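PDB 2BA9: putative aminooxidase from Propionibacterium acnes, which isomerises polyunsaturated fatty acids, producing conjugated linoleic acid, probably from linoleic acid, with bound flavin-adenine dinucleotide. Local coordinates for residues A[50-62]-A[314-328]. Numbering follows the deposited sequence.
Sequences NYHGRRYEMGAIM and YHRWADDPHQIITTY. With FAD (flavin-adenine dinucleotide), chain D.
A bend at chi3 (-90°) folds the R54 chain over W317, whose indole, set beside its own backbone N (chi1 -58°), turns one face against it. CD sits over the six-membered ring, 3.8 Å from R54 CD to its centroid, and the guanidinium continues flat across the indole, planes 18° apart. Stacking leaves the guanidinium edge for D319: R54 NH1 and NH2 both grip D319 OD1 end-on, each 3.2 Å away, in a salt bridge whose carboxylate stands almost perpendicular. R316 reaches out extended and gives NE to R55 O (2.9 Å), on a lone pair; this bond and that of NH1 to Y314 OH, both in the guanidinium plane, together set its rotation, NH2 also bonds W201 O, and E57 CG lies over one face. Q323 NE2 binds Y51 O at 3.0 Å from above the carbonyl plane, opposite the turn's R54 N. Apolar packing completes it: I324 CG1 covers the Y56 ring, and I61 CD1 lies over a face of Y314, 3.5 Å from Y314 CD2. The arrangement joins a type I' hairpin and the segment after it to strands 310-315 and 325-330 and their loop; G59, A60 and Y328 line the FAD site of this flavin-containing amine oxidoreductase family member.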
# COMPACT_ATOMS: atom_id res chain seq x y z
N ASN A 50 -11.29 -16.20 -6.42
CA ASN A 50 -11.82 -17.46 -5.93
C ASN A 50 -11.00 -18.65 -6.44
O ASN A 50 -10.48 -18.63 -7.56
CB ASN A 50 -13.28 -17.64 -6.36
CG ASN A 50 -14.20 -16.56 -5.84
OD1 ASN A 50 -14.83 -16.73 -4.80
ND2 ASN A 50 -14.30 -15.46 -6.57
N TYR A 51 -10.92 -19.68 -5.61
CA TYR A 51 -10.36 -20.96 -6.00
C TYR A 51 -10.91 -22.03 -5.07
O TYR A 51 -10.76 -21.92 -3.87
CB TYR A 51 -8.83 -20.96 -5.91
CG TYR A 51 -8.20 -22.25 -6.44
CD1 TYR A 51 -8.19 -22.54 -7.80
CD2 TYR A 51 -7.62 -23.17 -5.58
CE1 TYR A 51 -7.63 -23.70 -8.30
CE2 TYR A 51 -7.03 -24.36 -6.07
CZ TYR A 51 -7.06 -24.61 -7.43
OH TYR A 51 -6.49 -25.76 -7.96
N HIS A 52 -11.53 -23.06 -5.65
CA HIS A 52 -12.12 -24.18 -4.91
C HIS A 52 -12.98 -23.72 -3.73
O HIS A 52 -12.76 -24.14 -2.59
CB HIS A 52 -11.01 -25.15 -4.44
CG HIS A 52 -10.47 -26.03 -5.53
ND1 HIS A 52 -9.61 -27.08 -5.28
CD2 HIS A 52 -10.68 -26.03 -6.87
CE1 HIS A 52 -9.29 -27.68 -6.42
NE2 HIS A 52 -9.94 -27.07 -7.40
N GLY A 53 -13.94 -22.84 -4.00
CA GLY A 53 -14.96 -22.47 -3.01
C GLY A 53 -14.55 -21.43 -1.97
O GLY A 53 -15.34 -21.09 -1.10
N ARG A 54 -13.32 -20.93 -2.05
CA ARG A 54 -12.82 -19.96 -1.07
C ARG A 54 -11.96 -18.94 -1.81
O ARG A 54 -11.51 -19.18 -2.92
CB ARG A 54 -11.99 -20.65 0.03
CG ARG A 54 -12.77 -21.68 0.85
CD ARG A 54 -12.12 -22.04 2.18
NE ARG A 54 -11.21 -23.17 2.05
CZ ARG A 54 -10.69 -23.87 3.07
NH1 ARG A 54 -11.01 -23.57 4.34
NH2 ARG A 54 -9.87 -24.87 2.82
N ARG A 55 -11.77 -17.79 -1.18
CA ARG A 55 -11.03 -16.71 -1.80
C ARG A 55 -9.61 -16.64 -1.28
O ARG A 55 -9.35 -16.78 -0.08
CB ARG A 55 -11.75 -15.37 -1.59
CG ARG A 55 -13.17 -15.36 -2.14
CD ARG A 55 -13.93 -14.11 -1.78
NE ARG A 55 -13.53 -12.95 -2.58
CZ ARG A 55 -14.17 -11.79 -2.61
NH1 ARG A 55 -15.25 -11.58 -1.87
NH2 ARG A 55 -13.72 -10.81 -3.39
N TYR A 56 -8.68 -16.40 -2.19
CA TYR A 56 -7.31 -16.15 -1.81
C TYR A 56 -6.98 -14.69 -2.11
O TYR A 56 -7.76 -13.99 -2.75
CB TYR A 56 -6.36 -17.11 -2.53
CG TYR A 56 -6.37 -17.01 -4.04
CD1 TYR A 56 -5.41 -16.26 -4.71
CD2 TYR A 56 -7.31 -17.68 -4.79
CE1 TYR A 56 -5.40 -16.18 -6.10
CE2 TYR A 56 -7.31 -17.61 -6.18
CZ TYR A 56 -6.35 -16.85 -6.82
OH TYR A 56 -6.35 -16.78 -8.19
N GLU A 57 -5.83 -14.24 -1.62
CA GLU A 57 -5.44 -12.85 -1.73
C GLU A 57 -4.32 -12.73 -2.76
O GLU A 57 -3.24 -13.35 -2.63
CB GLU A 57 -4.99 -12.29 -0.38
CG GLU A 57 -6.01 -12.35 0.77
CD GLU A 57 -7.08 -11.25 0.73
OE1 GLU A 57 -7.44 -10.79 -0.39
OE2 GLU A 57 -7.56 -10.84 1.82
N MET A 58 -4.59 -11.97 -3.80
CA MET A 58 -3.56 -11.53 -4.73
C MET A 58 -2.96 -10.19 -4.28
O MET A 58 -1.91 -9.77 -4.77
CB MET A 58 -4.12 -11.44 -6.15
CG MET A 58 -4.25 -12.81 -6.83
SD MET A 58 -2.68 -13.73 -7.02
CE MET A 58 -1.72 -12.51 -7.92
N GLY A 59 -3.62 -9.53 -3.33
CA GLY A 59 -3.12 -8.25 -2.81
C GLY A 59 -3.09 -8.19 -1.29
O GLY A 59 -2.66 -9.16 -0.63
N ALA A 60 -3.55 -7.06 -0.74
CA ALA A 60 -3.65 -6.89 0.70
C ALA A 60 -4.27 -8.09 1.38
O ALA A 60 -5.22 -8.70 0.86
CB ALA A 60 -4.45 -5.62 1.05
N ILE A 61 -3.72 -8.41 2.55
CA ILE A 61 -4.17 -9.48 3.40
C ILE A 61 -4.70 -8.97 4.75
O ILE A 61 -5.74 -9.41 5.23
CB ILE A 61 -3.02 -10.45 3.74
CG1 ILE A 61 -2.33 -10.93 2.46
CG2 ILE A 61 -3.53 -11.60 4.61
CD1 ILE A 61 -1.02 -11.69 2.70
N MET A 62 -3.97 -8.04 5.36
CA MET A 62 -4.14 -7.75 6.78
C MET A 62 -4.25 -6.29 7.16
O MET A 62 -3.92 -5.39 6.38
CB MET A 62 -2.98 -8.37 7.58
CG MET A 62 -1.60 -7.76 7.34
SD MET A 62 -0.28 -8.87 7.89
CE MET A 62 -0.27 -10.10 6.56
N TYR A 314 2.72 -16.81 1.91
CA TYR A 314 1.51 -16.79 2.72
C TYR A 314 0.76 -18.12 2.74
O TYR A 314 0.27 -18.59 1.70
CB TYR A 314 0.62 -15.67 2.20
CG TYR A 314 -0.73 -15.50 2.87
CD1 TYR A 314 -0.90 -15.72 4.22
CD2 TYR A 314 -1.81 -15.07 2.13
CE1 TYR A 314 -2.15 -15.55 4.82
CE2 TYR A 314 -3.03 -14.89 2.69
CZ TYR A 314 -3.21 -15.13 4.04
OH TYR A 314 -4.44 -14.92 4.59
N HIS A 315 0.68 -18.71 3.94
CA HIS A 315 -0.13 -19.89 4.26
C HIS A 315 -1.51 -19.46 4.78
O HIS A 315 -1.62 -19.00 5.91
CB HIS A 315 0.63 -20.73 5.33
CG HIS A 315 -0.04 -22.02 5.72
ND1 HIS A 315 -0.65 -22.20 6.94
CD2 HIS A 315 -0.13 -23.21 5.07
CE1 HIS A 315 -1.11 -23.44 7.02
NE2 HIS A 315 -0.81 -24.07 5.90
N ARG A 316 -2.55 -19.64 3.98
CA ARG A 316 -3.87 -19.03 4.28
C ARG A 316 -4.91 -20.02 4.83
O ARG A 316 -5.49 -19.79 5.91
CB ARG A 316 -4.43 -18.34 3.03
CG ARG A 316 -5.83 -17.72 3.19
CD ARG A 316 -6.06 -16.67 2.10
NE ARG A 316 -7.43 -16.16 2.00
CZ ARG A 316 -7.93 -15.15 2.72
NH1 ARG A 316 -7.21 -14.56 3.67
NH2 ARG A 316 -9.17 -14.74 2.51
N TRP A 317 -5.16 -21.09 4.07
CA TRP A 317 -6.12 -22.10 4.45
C TRP A 317 -5.37 -23.33 4.95
O TRP A 317 -4.84 -24.10 4.15
CB TRP A 317 -7.00 -22.47 3.26
CG TRP A 317 -7.76 -21.29 2.70
CD1 TRP A 317 -7.62 -20.74 1.45
CD2 TRP A 317 -8.76 -20.52 3.37
NE1 TRP A 317 -8.47 -19.69 1.30
CE2 TRP A 317 -9.18 -19.52 2.47
CE3 TRP A 317 -9.33 -20.57 4.64
CZ2 TRP A 317 -10.16 -18.59 2.79
CZ3 TRP A 317 -10.31 -19.63 4.96
CH2 TRP A 317 -10.71 -18.66 4.04
N ALA A 318 -5.31 -23.48 6.26
CA ALA A 318 -4.47 -24.49 6.91
C ALA A 318 -5.00 -25.91 6.72
O ALA A 318 -4.24 -26.88 6.77
CB ALA A 318 -4.32 -24.17 8.41
N ASP A 319 -6.31 -26.03 6.49
CA ASP A 319 -6.96 -27.32 6.44
C ASP A 319 -6.96 -27.99 5.06
O ASP A 319 -7.49 -29.10 4.93
CB ASP A 319 -8.40 -27.18 6.93
CG ASP A 319 -9.20 -26.24 6.07
OD1 ASP A 319 -8.68 -25.15 5.77
OD2 ASP A 319 -10.34 -26.58 5.69
N ASP A 320 -6.38 -27.37 4.05
CA ASP A 320 -6.43 -27.96 2.71
C ASP A 320 -5.10 -27.81 1.98
O ASP A 320 -4.76 -26.72 1.55
CB ASP A 320 -7.58 -27.33 1.90
CG ASP A 320 -7.66 -27.83 0.47
OD1 ASP A 320 -6.77 -28.59 0.03
OD2 ASP A 320 -8.63 -27.45 -0.23
N PRO A 321 -4.35 -28.92 1.81
CA PRO A 321 -3.03 -28.87 1.18
C PRO A 321 -3.02 -28.61 -0.31
O PRO A 321 -1.94 -28.54 -0.92
CB PRO A 321 -2.43 -30.25 1.45
CG PRO A 321 -3.38 -30.95 2.34
CD PRO A 321 -4.71 -30.29 2.20
N HIS A 322 -4.21 -28.49 -0.90
CA HIS A 322 -4.36 -28.23 -2.32
C HIS A 322 -4.85 -26.80 -2.56
O HIS A 322 -5.28 -26.47 -3.67
CB HIS A 322 -5.33 -29.24 -2.94
CG HIS A 322 -4.94 -30.66 -2.69
ND1 HIS A 322 -3.71 -31.16 -3.06
CD2 HIS A 322 -5.61 -31.68 -2.11
CE1 HIS A 322 -3.64 -32.44 -2.71
NE2 HIS A 322 -4.78 -32.78 -2.14
N GLN A 323 -4.78 -25.96 -1.52
CA GLN A 323 -5.14 -24.54 -1.64
C GLN A 323 -3.94 -23.66 -2.01
O GLN A 323 -2.79 -24.12 -2.03
CB GLN A 323 -5.79 -24.01 -0.34
CG GLN A 323 -7.32 -24.03 -0.37
CD GLN A 323 -7.93 -23.07 -1.39
OE1 GLN A 323 -7.26 -22.15 -1.88
NE2 GLN A 323 -9.22 -23.28 -1.70
N ILE A 324 -4.23 -22.38 -2.28
CA ILE A 324 -3.23 -21.44 -2.78
C ILE A 324 -2.28 -20.95 -1.71
O ILE A 324 -2.69 -20.58 -0.60
CB ILE A 324 -3.90 -20.22 -3.46
CG1 ILE A 324 -4.71 -20.66 -4.69
CG2 ILE A 324 -2.87 -19.20 -3.92
CD1 ILE A 324 -3.87 -21.33 -5.77
N ILE A 325 -0.99 -20.95 -2.07
CA ILE A 325 0.06 -20.34 -1.28
C ILE A 325 0.63 -19.26 -2.17
O ILE A 325 1.07 -19.55 -3.29
CB ILE A 325 1.19 -21.36 -0.96
CG1 ILE A 325 0.65 -22.54 -0.13
CG2 ILE A 325 2.35 -20.67 -0.28
CD1 ILE A 325 0.29 -22.24 1.32
N THR A 326 0.59 -18.01 -1.72
CA THR A 326 1.09 -16.91 -2.54
C THR A 326 2.52 -16.57 -2.11
O THR A 326 2.89 -16.68 -0.93
CB THR A 326 0.16 -15.65 -2.49
OG1 THR A 326 -0.14 -15.31 -1.13
CG2 THR A 326 -1.14 -15.88 -3.26
N THR A 327 3.33 -16.18 -3.10
CA THR A 327 4.72 -15.79 -2.89
C THR A 327 4.89 -14.34 -3.28
O THR A 327 4.14 -13.82 -4.13
CB THR A 327 5.70 -16.63 -3.75
OG1 THR A 327 5.60 -16.23 -5.12
CG2 THR A 327 5.42 -18.13 -3.61
N TYR A 328 5.90 -13.70 -2.69
CA TYR A 328 6.13 -12.25 -2.81
C TYR A 328 7.61 -11.95 -3.06
O TYR A 328 8.46 -12.36 -2.27
CB TYR A 328 5.65 -11.56 -1.53
CG TYR A 328 4.20 -11.89 -1.22
CD1 TYR A 328 3.16 -11.03 -1.59
CD2 TYR A 328 3.87 -13.08 -0.57
CE1 TYR A 328 1.84 -11.36 -1.34
CE2 TYR A 328 2.56 -13.41 -0.30
CZ TYR A 328 1.54 -12.54 -0.69
OH TYR A 328 0.24 -12.87 -0.42
PA FAD D . -5.30 0.98 -5.66
O1A FAD D . -5.63 -0.05 -4.63
O2A FAD D . -4.15 0.67 -6.60
O5B FAD D . -6.59 1.20 -6.59
C5B FAD D . -6.51 2.18 -7.60
C4B FAD D . -7.71 2.08 -8.52
O4B FAD D . -7.62 3.10 -9.50
C3B FAD D . -7.78 0.72 -9.23
O3B FAD D . -9.05 0.14 -9.03
C2B FAD D . -7.49 1.06 -10.67
O2B FAD D . -8.07 0.13 -11.59
C1B FAD D . -7.95 2.53 -10.74
N9A FAD D . -7.31 3.22 -11.87
C8A FAD D . -5.96 3.30 -12.14
N7A FAD D . -5.79 4.01 -13.30
C5A FAD D . -7.01 4.37 -13.76
C6A FAD D . -7.44 5.08 -14.90
N6A FAD D . -6.54 5.88 -15.57
N1A FAD D . -8.80 5.31 -15.07
C2A FAD D . -9.74 4.80 -14.18
N3A FAD D . -9.30 4.10 -13.07
C4A FAD D . -7.97 3.87 -12.87
N1 FAD D . -2.37 -2.70 2.49
C2 FAD D . -2.54 -2.80 3.86
O2 FAD D . -3.14 -1.91 4.47
N3 FAD D . -2.02 -3.87 4.54
C4 FAD D . -1.35 -4.87 3.86
O4 FAD D . -0.91 -5.84 4.51
C4X FAD D . -1.19 -4.79 2.47
N5 FAD D . -0.51 -5.76 1.76
C5X FAD D . -0.49 -5.77 0.38
C6 FAD D . 0.08 -6.83 -0.32
C7 FAD D . 0.06 -6.84 -1.71
C7M FAD D . 0.67 -8.01 -2.43
C8 FAD D . -0.52 -5.78 -2.40
C8M FAD D . -0.57 -5.74 -3.90
C9 FAD D . -1.08 -4.72 -1.70
C9A FAD D . -1.07 -4.69 -0.30
N10 FAD D . -1.61 -3.62 0.43
C10 FAD D . -1.73 -3.70 1.80
C1' FAD D . -1.74 -2.26 -0.18
C2' FAD D . -3.20 -1.92 -0.49
O2' FAD D . -3.87 -2.97 -1.17
C3' FAD D . -3.20 -0.64 -1.31
O3' FAD D . -2.39 0.35 -0.65
C4' FAD D . -4.61 -0.13 -1.53
O4' FAD D . -5.34 -0.98 -2.41
C5' FAD D . -4.54 1.29 -2.05
O5' FAD D . -5.79 1.69 -2.55
P FAD D . -5.88 2.88 -3.65
O1P FAD D . -7.32 3.09 -4.08
O2P FAD D . -5.29 4.10 -3.04
O3P FAD D . -5.04 2.39 -4.93
O HOH W 1 -5.69 -27.52 -6.14
O HOH W 2 -8.60 -19.79 -1.82
O HOH W 3 -10.41 -25.46 -0.12
O HOH W 4 -3.33 -15.82 -0.96
O HOH W 5 -7.54 -11.53 4.53
O HOH W 6 -1.42 -11.21 -1.48